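Long-range contact in WZI (Escherichia coli, PDB 2YNK), which sits in the outer membrane as a carbohydrate-binding beta-barrel, a lectin that underpins assembly of the group 1 capsule: residues A[303-315]-A[325-337]. Numbering follows the deposited sequence.
Sequences PSANMFLGGIEGH and WYLEAHDTRTNMS
Strands 306-315 and 325-331 form an antiparallel beta hairpin in the wall of the outer-membrane barrel, and their backbones pair in register from Phe308-Asp331 to Gly314-Trp325. Four hydrogen-bonded pairs carry the seam; Gly310 and Ala329 exchange hydrogen bonds, Gly310 N to Ala329 O at 2.9 Å. In return, Ala329 N reaches Gly310 O at 2.7 Å. Beyond the strand end, Asn335 extends the pairing: its N donates to Asn306 O, while its OD1 receives Asn306 N at 3.3 Å, the donor lying above the amide carbonyl plane. On the face bearing Phe308, Ile312 and Leu327, the indole of Trp325 folds back across the neighbouring strand. With chi1 at 69°, CG sits between backbone N and carbonyl carbon, which brings the five-membered ring over Gly314 CA in a CH-pi contact, 3.7 Å from CA to ring centroid. Ile312 CG2 meets Trp325 CZ3 at 3.9 Å, and Met336 CG reaches Phe308 CD1 at the far end. The other face, with Leu309, Glu313, Tyr326, Glu328 and His330, is buried and mostly polar, consistent with the barrel interior. There Leu309 CD1 covers one face of the His330 imidazole, whose NE2 donates in the ring plane to Glu328 OE2 at 2.7 Å, while ND1 is hydrogen-bonded to Asp361. Glu328 OE1 is held by Tyr290 OH and Tyr156 N. Bonds at both ring nitrogens fix the rotation of His330, whereas Trp325, Ile312, Leu327 and Ala329 form an apolar patch consistent with a lipid-facing surface, ending at the Asp331-Arg333 salt bridge.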
loop_
_atom_site.group_PDB
_atom_site.type_symbol
_atom_site.label_atom_id
_atom_site.label_comp_id
_atom_site.label_asym_id
_atom_site.label_seq_id
_atom_site.Cartn_x
_atom_site.Cartn_y
_atom_site.Cartn_z
ATOM N N PRO A 303 4.635 2.940 21.870
ATOM C CA PRO A 303 3.761 4.026 21.453
ATOM C C PRO A 303 2.528 4.169 22.339
ATOM O O PRO A 303 2.130 3.212 22.991
ATOM C CB PRO A 303 3.334 3.589 20.059
ATOM C CG PRO A 303 3.276 2.111 20.161
ATOM C CD PRO A 303 4.416 1.730 21.060
ATOM N N SER A 304 1.932 5.362 22.338
ATOM C CA SER A 304 0.684 5.642 23.059
ATOM C C SER A 304 -0.335 6.275 22.101
ATOM O O SER A 304 -0.025 6.521 20.934
ATOM C CB SER A 304 0.950 6.595 24.223
ATOM O OG SER A 304 2.233 6.372 24.779
ATOM N N ALA A 305 -1.540 6.550 22.600
ATOM C CA ALA A 305 -2.620 7.119 21.780
ATOM C C ALA A 305 -2.774 6.293 20.500
ATOM O O ALA A 305 -2.701 6.815 19.380
ATOM C CB ALA A 305 -2.334 8.575 21.467
ATOM N N ASN A 306 -3.009 4.996 20.703
ATOM C CA ASN A 306 -2.802 3.978 19.676
ATOM C C ASN A 306 -3.997 3.660 18.791
ATOM O O ASN A 306 -5.110 3.475 19.268
ATOM C CB ASN A 306 -2.321 2.677 20.326
ATOM C CG ASN A 306 -0.899 2.771 20.817
ATOM O OD1 ASN A 306 0.030 2.916 20.025
ATOM N ND2 ASN A 306 -0.715 2.681 22.125
HETATM N N MSE A 307 -3.729 3.583 17.492
HETATM C CA MSE A 307 -4.679 3.066 16.509
HETATM C C MSE A 307 -4.352 1.622 16.280
HETATM O O MSE A 307 -3.191 1.229 16.345
HETATM C CB MSE A 307 -4.552 3.852 15.210
HETATM C CG MSE A 307 -4.917 5.308 15.475
HETATM SE SE MSE A 307 -4.558 6.375 13.874
HETATM C CE MSE A 307 -2.592 6.440 14.004
ATOM N N PHE A 308 -5.377 0.825 16.003
ATOM C CA PHE A 308 -5.225 -0.614 15.895
ATOM C C PHE A 308 -5.694 -1.172 14.561
ATOM O O PHE A 308 -6.578 -0.611 13.894
ATOM C CB PHE A 308 -5.988 -1.296 17.017
ATOM C CG PHE A 308 -5.413 -1.037 18.369
ATOM C CD1 PHE A 308 -5.809 0.076 19.104
ATOM C CD2 PHE A 308 -4.466 -1.899 18.909
ATOM C CE1 PHE A 308 -5.279 0.318 20.359
ATOM C CE2 PHE A 308 -3.933 -1.662 20.164
ATOM C CZ PHE A 308 -4.340 -0.550 20.889
ATOM N N LEU A 309 -5.085 -2.295 14.195
ATOM C CA LEU A 309 -5.422 -3.012 12.981
ATOM C C LEU A 309 -5.052 -4.481 13.149
ATOM O O LEU A 309 -3.981 -4.799 13.659
ATOM C CB LEU A 309 -4.676 -2.405 11.806
ATOM C CG LEU A 309 -4.710 -3.143 10.466
ATOM C CD1 LEU A 309 -4.499 -2.125 9.350
ATOM C CD2 LEU A 309 -3.685 -4.284 10.401
ATOM N N GLY A 310 -5.953 -5.360 12.728
ATOM C CA GLY A 310 -5.734 -6.792 12.787
ATOM C C GLY A 310 -6.469 -7.479 11.659
ATOM O O GLY A 310 -7.448 -6.949 11.131
ATOM N N GLY A 311 -5.986 -8.659 11.281
ATOM C CA GLY A 311 -6.630 -9.453 10.240
ATOM C C GLY A 311 -6.161 -10.897 10.139
ATOM O O GLY A 311 -5.175 -11.314 10.760
ATOM N N ILE A 312 -6.885 -11.661 9.337
ATOM C CA ILE A 312 -6.589 -13.062 9.120
ATOM C C ILE A 312 -6.755 -13.310 7.627
ATOM O O ILE A 312 -7.702 -12.804 7.020
ATOM C CB ILE A 312 -7.535 -13.949 9.962
ATOM C CG1 ILE A 312 -7.173 -15.424 9.827
ATOM C CG2 ILE A 312 -8.989 -13.721 9.576
ATOM C CD1 ILE A 312 -8.112 -16.337 10.586
ATOM N N GLU A 313 -5.827 -14.058 7.033
ATOM C CA GLU A 313 -5.855 -14.319 5.589
ATOM C C GLU A 313 -5.623 -15.792 5.285
ATOM O O GLU A 313 -4.937 -16.490 6.033
ATOM C CB GLU A 313 -4.816 -13.468 4.849
ATOM C CG GLU A 313 -3.420 -13.502 5.456
ATOM C CD GLU A 313 -2.381 -12.765 4.626
ATOM O OE1 GLU A 313 -2.258 -13.058 3.416
ATOM O OE2 GLU A 313 -1.678 -11.894 5.191
ATOM N N GLY A 314 -6.215 -16.250 4.182
ATOM C CA GLY A 314 -6.027 -17.607 3.692
ATOM C C GLY A 314 -5.817 -17.631 2.191
ATOM O O GLY A 314 -6.213 -16.703 1.482
ATOM N N HIS A 315 -5.192 -18.704 1.714
ATOM C CA HIS A 315 -4.794 -18.828 0.316
ATOM C C HIS A 315 -4.867 -20.279 -0.084
ATOM O O HIS A 315 -4.186 -21.116 0.488
ATOM C CB HIS A 315 -3.377 -18.303 0.142
ATOM C CG HIS A 315 -3.192 -16.879 0.611
ATOM N ND1 HIS A 315 -3.443 -15.821 -0.174
ATOM C CD2 HIS A 315 -2.764 -16.366 1.830
ATOM C CE1 HIS A 315 -3.186 -14.689 0.501
ATOM N NE2 HIS A 315 -2.772 -15.023 1.727
ATOM N N TRP A 325 -8.376 -14.916 0.291
ATOM C CA TRP A 325 -9.348 -14.238 1.135
ATOM C C TRP A 325 -8.717 -13.622 2.340
ATOM O O TRP A 325 -7.698 -14.108 2.834
ATOM C CB TRP A 325 -10.463 -15.188 1.553
ATOM C CG TRP A 325 -10.015 -16.260 2.515
ATOM C CD1 TRP A 325 -9.584 -17.549 2.213
ATOM C CD2 TRP A 325 -9.933 -16.168 3.977
ATOM N NE1 TRP A 325 -9.255 -18.233 3.351
ATOM C CE2 TRP A 325 -9.436 -17.468 4.441
ATOM C CE3 TRP A 325 -10.207 -15.180 4.909
ATOM C CZ2 TRP A 325 -9.232 -17.738 5.783
ATOM C CZ3 TRP A 325 -9.997 -15.466 6.262
ATOM C CH2 TRP A 325 -9.523 -16.716 6.685
ATOM N N TYR A 326 -9.311 -12.533 2.817
ATOM C CA TYR A 326 -8.882 -11.935 4.071
ATOM C C TYR A 326 -10.070 -11.382 4.847
ATOM O O TYR A 326 -11.108 -11.057 4.272
ATOM C CB TYR A 326 -7.800 -10.864 3.839
ATOM C CG TYR A 326 -8.273 -9.616 3.128
ATOM C CD1 TYR A 326 -9.166 -8.739 3.741
ATOM C CD2 TYR A 326 -7.813 -9.289 1.863
ATOM C CE1 TYR A 326 -9.602 -7.595 3.107
ATOM C CE2 TYR A 326 -8.245 -8.142 1.221
ATOM C CZ TYR A 326 -9.145 -7.299 1.851
ATOM O OH TYR A 326 -9.599 -6.153 1.230
ATOM N N LEU A 327 -9.914 -11.307 6.160
ATOM C CA LEU A 327 -10.882 -10.648 7.023
ATOM C C LEU A 327 -10.074 -9.714 7.907
ATOM O O LEU A 327 -9.132 -10.154 8.571
ATOM C CB LEU A 327 -11.667 -11.663 7.850
ATOM C CG LEU A 327 -12.874 -11.116 8.622
ATOM C CD1 LEU A 327 -13.793 -10.316 7.707
ATOM C CD2 LEU A 327 -13.662 -12.228 9.308
ATOM N N GLU A 328 -10.423 -8.428 7.899
ATOM C CA GLU A 328 -9.560 -7.405 8.470
ATOM C C GLU A 328 -10.358 -6.339 9.242
ATOM O O GLU A 328 -11.376 -5.845 8.751
ATOM C CB GLU A 328 -8.747 -6.767 7.334
ATOM C CG GLU A 328 -7.576 -5.910 7.796
ATOM C CD GLU A 328 -6.644 -5.505 6.667
ATOM O OE1 GLU A 328 -6.355 -6.345 5.789
ATOM O OE2 GLU A 328 -6.180 -4.341 6.658
ATOM N N ALA A 329 -9.891 -5.993 10.446
ATOM C CA ALA A 329 -10.552 -4.986 11.294
ATOM C C ALA A 329 -9.614 -3.820 11.600
ATOM O O ALA A 329 -8.451 -4.044 11.922
ATOM C CB ALA A 329 -11.047 -5.616 12.588
ATOM N N HIS A 330 -10.110 -2.586 11.476
ATOM C CA HIS A 330 -9.330 -1.385 11.793
ATOM C C HIS A 330 -10.006 -0.568 12.853
ATOM O O HIS A 330 -11.228 -0.543 12.937
ATOM C CB HIS A 330 -9.201 -0.487 10.571
ATOM C CG HIS A 330 -8.391 -1.070 9.440
ATOM N ND1 HIS A 330 -7.923 -0.310 8.444
ATOM C CD2 HIS A 330 -7.965 -2.373 9.172
ATOM C CE1 HIS A 330 -7.247 -1.077 7.575
ATOM N NE2 HIS A 330 -7.274 -2.338 8.023
ATOM N N ASP A 331 -9.217 0.136 13.658
ATOM C CA ASP A 331 -9.753 1.154 14.563
ATOM C C ASP A 331 -8.794 2.338 14.632
ATOM O O ASP A 331 -7.716 2.244 15.219
ATOM C CB ASP A 331 -10.002 0.574 15.962
ATOM C CG ASP A 331 -10.757 1.541 16.875
ATOM O OD1 ASP A 331 -10.267 2.673 17.062
ATOM O OD2 ASP A 331 -11.831 1.170 17.413
ATOM N N THR A 332 -9.194 3.456 14.031
ATOM C CA THR A 332 -8.351 4.650 13.993
ATOM C C THR A 332 -8.813 5.733 14.977
ATOM O O THR A 332 -8.476 6.912 14.830
ATOM C CB THR A 332 -8.233 5.205 12.563
ATOM O OG1 THR A 332 -9.531 5.578 12.085
ATOM C CG2 THR A 332 -7.621 4.147 11.646
ATOM N N ARG A 333 -9.570 5.333 15.990
ATOM C CA ARG A 333 -9.756 6.178 17.162
ATOM C C ARG A 333 -8.504 6.088 18.033
ATOM O O ARG A 333 -7.591 5.311 17.744
ATOM C CB ARG A 333 -10.980 5.731 17.965
ATOM C CG ARG A 333 -12.293 5.834 17.205
ATOM C CD ARG A 333 -13.452 5.291 18.019
ATOM N NE ARG A 333 -13.406 3.836 18.106
ATOM C CZ ARG A 333 -14.239 3.103 18.837
ATOM N NH1 ARG A 333 -15.200 3.677 19.558
ATOM N NH2 ARG A 333 -14.108 1.783 18.849
ATOM N N THR A 334 -8.460 6.885 19.097
ATOM C CA THR A 334 -7.388 6.778 20.080
ATOM C C THR A 334 -7.812 5.833 21.202
ATOM O O THR A 334 -8.772 6.104 21.941
ATOM C CB THR A 334 -6.986 8.149 20.629
ATOM O OG1 THR A 334 -6.160 8.806 19.659
ATOM C CG2 THR A 334 -6.207 8.000 21.931
ATOM N N ASN A 335 -7.092 4.716 21.303
ATOM C CA ASN A 335 -7.426 3.641 22.224
ATOM C C ASN A 335 -8.887 3.211 22.118
ATOM O O ASN A 335 -9.544 2.979 23.124
ATOM C CB ASN A 335 -7.097 4.046 23.661
ATOM C CG ASN A 335 -5.647 4.444 23.837
ATOM O OD1 ASN A 335 -4.750 3.871 23.212
ATOM N ND2 ASN A 335 -5.407 5.420 24.705
HETATM N N MSE A 336 -9.388 3.117 20.890
HETATM C CA MSE A 336 -10.729 2.600 20.632
HETATM C C MSE A 336 -11.795 3.266 21.459
HETATM O O MSE A 336 -12.734 2.615 21.901
HETATM C CB MSE A 336 -10.752 1.100 20.914
HETATM C CG MSE A 336 -9.529 0.381 20.365
HETATM SE SE MSE A 336 -9.890 -1.557 20.311
HETATM C CE MSE A 336 -8.955 -2.034 21.988
ATOM N N SER A 337 -11.670 4.571 21.672
ATOM C CA SER A 337 -12.657 5.305 22.454
ATOM C C SER A 337 -12.594 6.797 22.172
ATOM O O SER A 337 -13.564 7.390 21.698
ATOM C CB SER A 337 -12.431 5.057 23.943
ATOM O OG SER A 337 -11.106 5.400 24.315
#